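Local coordinates for protein putative S-adenosyl-L-methionine-dependent Methyltransferase (Methanococcus maripaludis, PDB 3DLC) that binds S-adenosylmethionine and probably transfers its methyl group to an acceptor, possibly a sterol, at residues I28-A33 with S58-K63; V116-V121 with G148-K153; N38-T43 with K143-G148; I50-G55 with I69-F74. All blocks are in the same frame, centred on the assembly; numbering follows the deposited sequence. Where two conformers were deposited one is given.

Contact 1: residues I28-A33 with S58-K63. With SAM (S-adenosylmethionine), chain C.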
# COMPACT_ATOMS: atom_id res chain seq x y z
N ILE A 28 6.90 -7.76 -8.89
CA ILE A 28 7.03 -6.39 -8.38
C ILE A 28 7.18 -6.36 -6.87
O ILE A 28 7.80 -5.43 -6.33
CB ILE A 28 5.88 -5.47 -8.80
CG1 ILE A 28 4.60 -5.69 -8.01
CG2 ILE A 28 5.67 -5.58 -10.33
CD1 ILE A 28 3.41 -4.94 -8.53
N TYR A 29 6.62 -7.35 -6.17
CA TYR A 29 6.55 -7.24 -4.71
C TYR A 29 7.96 -7.33 -4.06
O TYR A 29 8.27 -6.51 -3.21
CB TYR A 29 5.52 -8.20 -4.13
CG TYR A 29 4.15 -7.94 -4.69
CD1 TYR A 29 3.38 -6.90 -4.23
CD2 TYR A 29 3.61 -8.76 -5.67
CE1 TYR A 29 2.13 -6.64 -4.76
CE2 TYR A 29 2.36 -8.51 -6.21
CZ TYR A 29 1.62 -7.47 -5.74
OH TYR A 29 0.35 -7.27 -6.28
N PRO A 30 8.78 -8.31 -4.45
CA PRO A 30 10.13 -8.31 -3.90
C PRO A 30 10.93 -7.07 -4.26
O PRO A 30 11.77 -6.63 -3.49
CB PRO A 30 10.76 -9.59 -4.43
CG PRO A 30 9.82 -10.13 -5.39
CD PRO A 30 8.50 -9.53 -5.22
N ILE A 31 10.72 -6.52 -5.46
CA ILE A 31 11.44 -5.32 -5.88
C ILE A 31 11.01 -4.12 -5.03
O ILE A 31 11.84 -3.35 -4.57
CB ILE A 31 11.24 -5.04 -7.39
CG1 ILE A 31 11.88 -6.15 -8.24
CG2 ILE A 31 11.76 -3.66 -7.79
CD1 ILE A 31 13.39 -6.23 -8.12
N ILE A 32 9.71 -3.95 -4.84
CA ILE A 32 9.22 -2.85 -4.04
C ILE A 32 9.72 -3.01 -2.61
O ILE A 32 10.15 -2.02 -1.97
CB ILE A 32 7.70 -2.74 -4.12
CG1 ILE A 32 7.28 -2.32 -5.55
CG2 ILE A 32 7.19 -1.72 -3.10
CD1 ILE A 32 5.78 -2.43 -5.83
N ALA A 33 9.65 -4.21 -2.06
CA ALA A 33 10.16 -4.45 -0.71
C ALA A 33 11.63 -4.08 -0.58
O ALA A 33 12.06 -3.44 0.36
CB ALA A 33 9.91 -5.91 -0.30
N SER A 58 3.16 -7.53 1.91
CA SER A 58 3.51 -7.96 3.26
C SER A 58 4.38 -9.22 3.23
O SER A 58 5.35 -9.36 3.98
CB SER A 58 2.27 -8.20 4.11
OG SER A 58 1.63 -7.00 4.49
N ILE A 59 3.98 -10.18 2.40
CA ILE A 59 4.74 -11.43 2.25
C ILE A 59 6.17 -11.13 1.75
O ILE A 59 7.15 -11.64 2.31
CB ILE A 59 3.98 -12.44 1.36
CG1 ILE A 59 2.72 -12.95 2.10
CG2 ILE A 59 4.92 -13.53 0.90
CD1 ILE A 59 1.77 -13.74 1.21
N ALA A 60 6.30 -10.26 0.75
CA ALA A 60 7.61 -9.94 0.23
C ALA A 60 8.48 -9.25 1.28
O ALA A 60 9.65 -9.56 1.44
CB ALA A 60 7.46 -9.07 -1.02
N LEU A 61 7.89 -8.33 2.03
CA LEU A 61 8.63 -7.65 3.10
C LEU A 61 9.06 -8.63 4.19
O LEU A 61 10.19 -8.56 4.69
CB LEU A 61 7.81 -6.49 3.71
CG LEU A 61 7.82 -5.18 2.94
CD1 LEU A 61 6.64 -4.29 3.40
CD2 LEU A 61 9.15 -4.43 3.12
N ALA A 62 8.17 -9.54 4.56
CA ALA A 62 8.51 -10.53 5.60
C ALA A 62 9.72 -11.36 5.18
O ALA A 62 10.59 -11.68 5.99
CB ALA A 62 7.31 -11.42 5.90
N LYS A 63 9.77 -11.72 3.91
CA LYS A 63 10.86 -12.58 3.44
C LYS A 63 12.21 -11.88 3.37
O LYS A 63 13.24 -12.56 3.37
CB LYS A 63 10.51 -13.15 2.07
CG LYS A 63 9.37 -14.16 2.10
CD LYS A 63 9.05 -14.61 0.69
CE LYS A 63 7.92 -15.62 0.62
NZ LYS A 63 7.56 -15.86 -0.82
N SAM C . -1.77 -3.88 -1.79
CA SAM C . -2.21 -5.03 -2.63
C SAM C . -1.27 -5.20 -3.79
O SAM C . -0.54 -4.26 -4.11
OXT SAM C . -1.30 -6.26 -4.41
CB SAM C . -3.65 -4.84 -3.07
CG SAM C . -3.91 -3.66 -3.95
SD SAM C . -5.67 -3.60 -4.36
CE SAM C . -5.45 -2.80 -5.93
C5' SAM C . -6.35 -2.25 -3.26
C4' SAM C . -6.78 -2.63 -1.81
O4' SAM C . -7.07 -1.54 -0.88
C3' SAM C . -7.96 -3.64 -1.75
O3' SAM C . -7.51 -4.80 -1.12
C2' SAM C . -9.01 -2.89 -0.93
O2' SAM C . -9.92 -3.67 -0.20
C1' SAM C . -8.14 -1.97 -0.05
N9 SAM C . -8.83 -0.76 0.42
C8 SAM C . -9.48 0.17 -0.36
N7 SAM C . -9.93 1.20 0.40
C5 SAM C . -9.59 0.91 1.69
C6 SAM C . -9.81 1.56 2.91
N6 SAM C . -10.53 2.69 3.05
N1 SAM C . -9.26 1.00 4.02
C2 SAM C . -8.56 -0.18 3.95
N3 SAM C . -8.38 -0.88 2.80
C4 SAM C . -8.88 -0.30 1.71
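A60 and Y29 meet where helix 28-40 crosses helix 56-64, the axes of the short segments passing 8.3 Å apart and crossing at -55°. The A60 CB points toward the other helix and settles against the backbone of Y29, with CB of A60 3.5 Å from O of Y29; CB of Y29 lies 3.8 Å from the same methyl. One turn on, the A33 CB also points across and, in the conformer given, comes 3.8 Å from CD2 of L61, a branch that swings in although the L61 CB starts off along the interface. P30 flanks the exposed side, its CD near the A60 methyl. Small residues at the crossing thus let the two backbones come close.

The Y29 side chain starts toward helix 56-64 and then turns off. With CG anti to the carbonyl carbon (chi1 -59°), the ring runs down to the ligand, I28 CG1 lying over one face, and OH of Y29 donates a 2.7 Å hydrogen bond to OXT of S-adenosylmethionine. No hydrogen bond joins the two segments, and their contact is apolar; just beyond, O of P30 accepts from NE2 of Q64. The one polar group of the Y29 side chain is spent on the cofactor carboxylate.

Contact 2: residues V116-V121 with G148-K153. With SAM (S-adenosylmethionine), chain C.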
# COMPACT_ATOMS: atom_id res chain seq x y z
N VAL A 116 3.49 1.17 4.86
CA VAL A 116 3.53 1.00 3.42
C VAL A 116 2.12 0.80 2.89
O VAL A 116 1.24 0.38 3.61
CB VAL A 116 4.44 -0.21 3.03
CG1 VAL A 116 5.86 -0.04 3.61
CG2 VAL A 116 3.83 -1.55 3.45
N SER A 117 1.93 1.09 1.61
CA SER A 117 0.64 0.85 0.97
C SER A 117 0.81 0.94 -0.53
O SER A 117 1.35 1.93 -1.04
CB SER A 117 -0.34 1.92 1.37
OG SER A 117 -1.60 1.74 0.75
N ARG A 118 0.36 -0.10 -1.24
CA ARG A 118 0.40 -0.13 -2.69
C ARG A 118 -0.98 -0.25 -3.26
O ARG A 118 -1.74 -1.15 -2.90
CB ARG A 118 1.25 -1.30 -3.21
CG ARG A 118 1.35 -1.32 -4.71
CD ARG A 118 2.01 -2.60 -5.28
NE ARG A 118 1.97 -2.53 -6.72
CZ ARG A 118 0.87 -2.74 -7.44
NH1 ARG A 118 -0.21 -3.23 -6.86
NH2 ARG A 118 0.87 -2.49 -8.73
N GLY A 119 -1.30 0.60 -4.21
CA GLY A 119 -2.54 0.46 -4.94
C GLY A 119 -3.83 0.67 -4.21
O GLY A 119 -4.86 0.20 -4.71
N SER A 120 -3.79 1.24 -3.01
CA SER A 120 -4.96 1.55 -2.21
C SER A 120 -5.33 3.04 -2.16
O SER A 120 -6.51 3.37 -2.22
CB SER A 120 -4.71 0.97 -0.82
OG SER A 120 -5.89 0.86 -0.05
N VAL A 121 -4.33 3.91 -2.06
CA VAL A 121 -4.56 5.32 -1.87
C VAL A 121 -5.44 5.94 -2.94
O VAL A 121 -6.16 6.88 -2.67
CB VAL A 121 -3.22 6.10 -1.73
CG1 VAL A 121 -2.41 6.06 -3.02
CG2 VAL A 121 -3.45 7.53 -1.26
N GLY A 148 1.76 3.75 -5.42
CA GLY A 148 1.59 2.63 -6.35
C GLY A 148 2.67 2.58 -7.38
O GLY A 148 3.43 3.51 -7.52
N GLY A 149 2.76 1.47 -8.08
CA GLY A 149 3.78 1.29 -9.07
C GLY A 149 4.21 -0.15 -9.18
O GLY A 149 3.61 -1.07 -8.61
N PHE A 150 5.30 -0.31 -9.92
CA PHE A 150 5.80 -1.62 -10.34
C PHE A 150 7.23 -1.91 -9.96
O PHE A 150 7.78 -2.89 -10.39
CB PHE A 150 5.50 -1.82 -11.83
CG PHE A 150 4.05 -1.70 -12.11
CD1 PHE A 150 3.19 -2.77 -11.90
CD2 PHE A 150 3.48 -0.45 -12.39
CE1 PHE A 150 1.83 -2.66 -12.06
CE2 PHE A 150 2.10 -0.31 -12.51
CZ PHE A 150 1.28 -1.43 -12.37
N GLY A 151 7.82 -1.04 -9.16
CA GLY A 151 9.15 -1.27 -8.63
C GLY A 151 10.32 -0.81 -9.48
O GLY A 151 11.28 -0.27 -8.93
N ASN A 152 10.28 -1.07 -10.78
CA ASN A 152 11.31 -0.54 -11.67
C ASN A 152 10.74 -0.41 -13.08
O ASN A 152 9.63 -0.85 -13.37
CB ASN A 152 12.58 -1.39 -11.58
CG ASN A 152 12.39 -2.81 -12.08
OD1 ASN A 152 11.75 -3.03 -13.09
ND2 ASN A 152 13.00 -3.77 -11.38
N LYS A 153 11.52 0.23 -13.95
CA LYS A 153 11.04 0.52 -15.29
C LYS A 153 10.79 -0.73 -16.11
O LYS A 153 9.83 -0.79 -16.88
CB LYS A 153 12.05 1.40 -16.01
CG LYS A 153 11.63 1.82 -17.39
CD LYS A 153 12.68 2.69 -18.06
CE LYS A 153 12.23 3.23 -19.38
NZ LYS A 153 13.27 4.14 -19.93
N SAM C . -1.77 -3.88 -1.79
CA SAM C . -2.21 -5.03 -2.63
C SAM C . -1.27 -5.20 -3.79
O SAM C . -0.54 -4.26 -4.11
OXT SAM C . -1.30 -6.26 -4.41
CB SAM C . -3.65 -4.84 -3.07
CG SAM C . -3.91 -3.66 -3.95
SD SAM C . -5.67 -3.60 -4.36
CE SAM C . -5.45 -2.80 -5.93
C5' SAM C . -6.35 -2.25 -3.26
C4' SAM C . -6.78 -2.63 -1.81
O4' SAM C . -7.07 -1.54 -0.88
C3' SAM C . -7.96 -3.64 -1.75
O3' SAM C . -7.51 -4.80 -1.12
C2' SAM C . -9.01 -2.89 -0.93
O2' SAM C . -9.92 -3.67 -0.20
C1' SAM C . -8.14 -1.97 -0.05
N9 SAM C . -8.83 -0.76 0.42
C8 SAM C . -9.48 0.17 -0.36
N7 SAM C . -9.93 1.20 0.40
C5 SAM C . -9.59 0.91 1.69
C6 SAM C . -9.81 1.56 2.91
N6 SAM C . -10.53 2.69 3.05
N1 SAM C . -9.26 1.00 4.02
C2 SAM C . -8.56 -0.18 3.95
N3 SAM C . -8.38 -0.88 2.80
C4 SAM C . -8.88 -0.30 1.71
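G148 and R118 face each other at the C-terminal ends of neighbouring parallel strands in a Rossmann-like methyltransferase sheet, the edge where the cofactor binds. G148 packs by its backbone: its CA lies 4.3 Å from CG of R118 and close to N of G119. G149 supplies the main polar anchor. Its O accepts from NE of R118 at 2.9 Å, nearly in line with the carbonyl bond, and from NH2 of R118 at 3.1 Å, that donor standing above the carbonyl plane. Both bonds lie close to the guanidinium plane, so the arginine grips a single atom side-on with two nitrogens. The positive phi of G149 is itself a glycine conformation. F150 follows, its CB directed away but its ring turned back, so that in the conformer given CE1 of F150 sits 3.5 Å from NH2 of R118; the planes are 67° apart and any cation-pi attraction is weak at best. Beyond G151, N152 caps helix 153-166 through its side chain.

R118 reaches this loop because its CG is anti to the backbone N (chi1 -178°) and the chain stays extended to NE. NH1 then remains for the cofactor carboxylate, whose charge the guanidinium probably offsets. A leucine in its place would probably leave both the G149 carbonyl and that carboxylate without their donors. The backbone of the first segment binds as well, O of R118 accepting from the ligand amino group, and S120 OG donates to O4' of the ribose. The bond from NH1 of R118 to O of S-adenosylmethionine is 3.0 Å long and fairly straight, 164° at the hydrogen.

Contact 3: residues N38-T43 with K143-G148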
# COMPACT_ATOMS: atom_id res chain seq x y z
N ASN A 38 16.01 -0.59 1.13
CA ASN A 38 17.19 0.17 0.72
C ASN A 38 17.02 1.66 0.99
O ASN A 38 17.98 2.34 1.35
CB ASN A 38 17.48 -0.03 -0.75
CG ASN A 38 18.05 -1.40 -1.06
OD1 ASN A 38 18.41 -2.15 -0.15
ND2 ASN A 38 18.08 -1.76 -2.34
N ARG A 39 15.81 2.17 0.82
CA ARG A 39 15.61 3.60 0.94
C ARG A 39 15.74 4.10 2.39
O ARG A 39 16.32 5.14 2.63
CB ARG A 39 14.28 3.97 0.30
CG ARG A 39 14.18 5.42 0.03
CD ARG A 39 12.95 5.79 -0.79
NE ARG A 39 12.91 7.23 -0.91
CZ ARG A 39 12.90 7.93 -2.04
NH1 ARG A 39 12.68 7.39 -3.24
NH2 ARG A 39 12.98 9.23 -1.95
N PHE A 40 15.08 3.40 3.34
CA PHE A 40 15.03 3.85 4.70
C PHE A 40 15.93 3.13 5.67
O PHE A 40 16.19 3.66 6.73
CB PHE A 40 13.60 3.80 5.21
CG PHE A 40 12.59 4.45 4.30
CD1 PHE A 40 12.67 5.80 4.00
CD2 PHE A 40 11.60 3.71 3.72
CE1 PHE A 40 11.75 6.38 3.18
CE2 PHE A 40 10.67 4.29 2.88
CZ PHE A 40 10.75 5.64 2.61
N GLY A 41 16.41 1.95 5.33
CA GLY A 41 17.26 1.22 6.26
C GLY A 41 16.54 0.71 7.49
O GLY A 41 17.21 0.38 8.48
N ILE A 42 15.20 0.64 7.45
CA ILE A 42 14.37 0.10 8.54
C ILE A 42 14.15 -1.36 8.22
O ILE A 42 13.62 -1.69 7.16
CB ILE A 42 13.03 0.84 8.73
CG1 ILE A 42 13.19 2.37 8.72
CG2 ILE A 42 12.39 0.38 10.03
CD1 ILE A 42 11.88 3.12 8.48
N THR A 43 14.62 -2.25 9.11
CA THR A 43 14.60 -3.71 8.81
C THR A 43 13.87 -4.55 9.89
O THR A 43 13.84 -5.75 9.83
CB THR A 43 16.03 -4.21 8.62
OG1 THR A 43 16.80 -3.94 9.79
CG2 THR A 43 16.70 -3.54 7.43
N LYS A 143 8.65 6.31 9.03
CA LYS A 143 8.56 6.63 7.61
C LYS A 143 7.35 5.97 6.97
O LYS A 143 6.90 4.91 7.42
CB LYS A 143 9.81 6.12 6.85
CG LYS A 143 11.15 6.65 7.34
CD LYS A 143 11.36 8.08 6.97
CE LYS A 143 12.72 8.57 7.42
NZ LYS A 143 12.96 9.95 7.01
N THR A 144 6.85 6.58 5.89
CA THR A 144 5.82 5.97 5.07
C THR A 144 6.31 5.77 3.63
O THR A 144 7.24 6.41 3.18
CB THR A 144 4.48 6.76 5.03
OG1 THR A 144 4.58 7.91 4.17
CG2 THR A 144 4.06 7.23 6.39
N TYR A 145 5.60 4.89 2.92
CA TYR A 145 5.85 4.65 1.49
C TYR A 145 4.50 4.20 0.94
O TYR A 145 4.17 3.02 0.91
CB TYR A 145 6.93 3.60 1.33
CG TYR A 145 7.55 3.50 -0.05
CD1 TYR A 145 8.57 4.35 -0.45
CD2 TYR A 145 7.18 2.50 -0.93
CE1 TYR A 145 9.19 4.20 -1.66
CE2 TYR A 145 7.80 2.36 -2.15
CZ TYR A 145 8.81 3.21 -2.51
OH TYR A 145 9.41 3.01 -3.73
N ILE A 146 3.70 5.20 0.56
CA ILE A 146 2.27 5.02 0.23
C ILE A 146 2.00 5.50 -1.17
O ILE A 146 2.21 6.67 -1.50
CB ILE A 146 1.40 5.81 1.25
CG1 ILE A 146 1.58 5.21 2.66
CG2 ILE A 146 -0.05 5.87 0.80
CD1 ILE A 146 1.09 6.10 3.76
N GLY A 147 1.54 4.60 -2.03
CA GLY A 147 1.37 5.00 -3.43
C GLY A 147 1.08 3.82 -4.30
O GLY A 147 0.26 2.96 -3.93
N GLY A 148 1.76 3.75 -5.42
CA GLY A 148 1.59 2.63 -6.35
C GLY A 148 2.67 2.58 -7.38
O GLY A 148 3.43 3.51 -7.52
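Apolar packing of a helix end against the sheet joins F40, at the close of helix 28-40, to K143 and Y145 on strand 142-148, without a hydrogen bond between the two segments. The F40 ring is the centre of it. CB of K143 stands over the middle of one face, 4.0 Å from the ring centroid and only 9° off the normal, a clear CH-pi contact; CB of the preceding R39 covers the opposite face, so the ring is sandwiched between two aliphatic groups. Its far end probes the strand itself, CZ of F40 lying 3.6 Å from O of T144. CE2 of F40 comes 3.9 Å from CD1 of Y145, which approaches the phenylalanine at its edge.

In this Rossmann-like fold, helix 28-40 lies on one face of the central sheet, and K143 and Y145 turn their CB atoms to that face while T144 turns to the other, where helix 127-137 packs. After F40 the chain leaves the helix at G41, with a positive phi of 69°, and doubles back so that I42 also meets the strand: CD1 of I42 is 3.8 Å from CG of K143. With CG beside its backbone N (chi1 -58°), K143 sets CG against F40, and the bend at chi2 keeps CD along the ring before NZ goes away to a hydrogen bond with S212. R39 takes the other flank. In the conformer given, its extended chain crosses Y145 at about a right angle, bringing CD of R39 to 4.2 Å from CE1 of Y145, and W208 of strand 206-211 stacks on the tyrosine ring.

Contact 4: residues I50-G55 with I69-F74. With SAM (S-adenosylmethionine), chain C.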
# COMPACT_ATOMS: atom_id res chain seq x y z
N ILE A 50 -1.12 -0.96 4.52
CA ILE A 50 -2.49 -0.47 4.41
C ILE A 50 -3.06 -0.81 3.04
O ILE A 50 -2.48 -0.52 2.01
CB ILE A 50 -2.56 1.04 4.68
CG1 ILE A 50 -2.03 1.34 6.10
CG2 ILE A 50 -4.01 1.55 4.49
CD1 ILE A 50 -2.01 2.83 6.44
N GLY A 51 -4.23 -1.43 3.06
CA GLY A 51 -4.86 -1.92 1.84
C GLY A 51 -4.06 -3.09 1.30
O GLY A 51 -3.75 -3.16 0.10
N SER A 52 -3.76 -4.03 2.19
CA SER A 52 -2.87 -5.13 1.92
C SER A 52 -3.39 -6.13 0.88
O SER A 52 -2.61 -6.86 0.28
CB SER A 52 -2.55 -5.84 3.25
OG SER A 52 -3.72 -6.00 4.05
N GLY A 53 -4.71 -6.19 0.70
CA GLY A 53 -5.28 -7.02 -0.33
C GLY A 53 -4.94 -8.48 -0.10
O GLY A 53 -5.03 -8.99 1.01
N PRO A 54 -4.53 -9.21 -1.16
CA PRO A 54 -4.15 -10.61 -0.99
C PRO A 54 -2.85 -10.83 -0.20
O PRO A 54 -2.50 -11.97 0.07
CB PRO A 54 -3.98 -11.11 -2.43
CG PRO A 54 -4.76 -10.17 -3.28
CD PRO A 54 -4.62 -8.83 -2.59
N GLY A 55 -2.15 -9.74 0.16
CA GLY A 55 -1.02 -9.81 1.05
C GLY A 55 0.35 -9.86 0.45
O GLY A 55 1.33 -10.05 1.17
N ILE A 69 4.69 -7.49 10.99
CA ILE A 69 3.81 -6.80 10.03
C ILE A 69 2.35 -6.99 10.33
O ILE A 69 1.92 -8.08 10.74
CB ILE A 69 4.10 -7.38 8.61
CG1 ILE A 69 5.58 -7.14 8.22
CG2 ILE A 69 3.15 -6.77 7.54
CD1 ILE A 69 6.08 -8.01 7.09
N ARG A 70 1.60 -5.90 10.19
CA ARG A 70 0.14 -5.95 10.28
C ARG A 70 -0.38 -5.50 8.93
O ARG A 70 -0.00 -4.45 8.41
CB ARG A 70 -0.42 -5.07 11.37
CG ARG A 70 -0.10 -5.63 12.72
CD ARG A 70 -0.67 -4.81 13.81
NE ARG A 70 -0.15 -5.26 15.09
CZ ARG A 70 -0.57 -4.81 16.25
NH1 ARG A 70 -1.51 -3.87 16.29
NH2 ARG A 70 -0.04 -5.28 17.38
N ALA A 71 -1.19 -6.36 8.33
CA ALA A 71 -1.80 -6.17 7.01
C ALA A 71 -3.24 -5.75 7.21
O ALA A 71 -4.09 -6.53 7.64
CB ALA A 71 -1.70 -7.47 6.24
N LEU A 72 -3.50 -4.47 6.96
CA LEU A 72 -4.81 -3.86 7.20
C LEU A 72 -5.60 -3.75 5.90
O LEU A 72 -5.13 -3.17 4.93
CB LEU A 72 -4.58 -2.45 7.76
CG LEU A 72 -5.84 -1.62 8.03
CD1 LEU A 72 -6.58 -2.13 9.26
CD2 LEU A 72 -5.51 -0.14 8.24
N ASP A 73 -6.80 -4.28 5.89
CA ASP A 73 -7.67 -4.16 4.72
C ASP A 73 -9.12 -4.13 5.16
O ASP A 73 -9.50 -4.82 6.10
CB ASP A 73 -7.41 -5.30 3.74
CG ASP A 73 -7.87 -4.96 2.33
OD1 ASP A 73 -9.08 -4.90 2.07
OD2 ASP A 73 -6.99 -4.72 1.46
N PHE A 74 -9.93 -3.32 4.50
CA PHE A 74 -11.33 -3.17 4.84
C PHE A 74 -12.24 -4.19 4.21
O PHE A 74 -13.43 -4.20 4.54
CB PHE A 74 -11.84 -1.71 4.65
CG PHE A 74 -12.18 -1.29 3.23
CD1 PHE A 74 -11.76 -1.97 2.10
CD2 PHE A 74 -12.93 -0.14 3.07
CE1 PHE A 74 -12.11 -1.51 0.84
CE2 PHE A 74 -13.27 0.32 1.82
CZ PHE A 74 -12.87 -0.36 0.69
N SAM C . -1.77 -3.88 -1.79
CA SAM C . -2.21 -5.03 -2.63
C SAM C . -1.27 -5.20 -3.79
O SAM C . -0.54 -4.26 -4.11
OXT SAM C . -1.30 -6.26 -4.41
CB SAM C . -3.65 -4.84 -3.07
CG SAM C . -3.91 -3.66 -3.95
SD SAM C . -5.67 -3.60 -4.36
CE SAM C . -5.45 -2.80 -5.93
C5' SAM C . -6.35 -2.25 -3.26
C4' SAM C . -6.78 -2.63 -1.81
O4' SAM C . -7.07 -1.54 -0.88
C3' SAM C . -7.96 -3.64 -1.75
O3' SAM C . -7.51 -4.80 -1.12
C2' SAM C . -9.01 -2.89 -0.93
O2' SAM C . -9.92 -3.67 -0.20
C1' SAM C . -8.14 -1.97 -0.05
N9 SAM C . -8.83 -0.76 0.42
C8 SAM C . -9.48 0.17 -0.36
N7 SAM C . -9.93 1.20 0.40
C5 SAM C . -9.59 0.91 1.69
C6 SAM C . -9.81 1.56 2.91
N6 SAM C . -10.53 2.69 3.05
N1 SAM C . -9.26 1.00 4.02
C2 SAM C . -8.56 -0.18 3.95
N3 SAM C . -8.38 -0.88 2.80
C4 SAM C . -8.88 -0.30 1.71
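G51 and S52 turn their backbone N-H groups onto one acceptor, O of L72. The G51 N bond is 2.7 Å and arrives almost end-on to the carbonyl, whereas that from S52 N is 3.2 Å, with its donor well above the carbonyl plane. Just before them I50 and L72 form a parallel bridge, their side chains on the same sheet face, with CG1 of I50 near CD2 of L72. S52 holds OG between its backbone N and carbonyl carbon (chi1 44°), which tucks the hydroxyl down onto strand 66-73, 3.3 Å from CB of A71.

This is the glycine-rich loop between the first strand and helix 56-64 of a Rossmann-like methyltransferase, followed by the acidic residue ending the second strand. A type II' turn from S52 to G55 leads into the helix. At G51 a side chain would run into O4' of the ligand, whose amino group is bound by the G51 carbonyl.

D73 extends CG anti to its backbone N (chi1 -159°), carrying the carboxylate to the ribose: OD1 accepts from O2' of S-adenosylmethionine, and OD2 from O3' at 2.6 Å. OD2 of D73 also takes the N-H of G53 at 2.8 Å, from above the carboxylate plane, so the loop fixes the group that grips the sugar. F74 brings its ring flat over the adenine, C5 of the ligand lying 3.4 Å above its centre. An alanine here is likely to leave that adenine face uncovered and the base freer to shift. CE1 of F74 also touches O2' of the ribose, 3.2 Å away.

Overall arrangement
Following the chain from the N terminus, helix 28-40 is the first element to take part, supplying contact 1 near its start and contact 3 at its end. Contact 1 closes a short loop through strand 46-50 onto helix 56-64. Contact 4 opens before that loop has closed, so the two cross, and it ties the loop after strand 46-50 to strand 66-73. Contact 3 spans the longest separation, about 100 residues, to strand 142-148; it encloses contact 4 and crosses contact 1. Contact 2 follows contacts 1 and 4 in series and crosses contact 3, with which it shares G148. Contacts 1, 2 and 4 converge on S-adenosylmethionine, while contact 3 secures the helix to the sheet farther away.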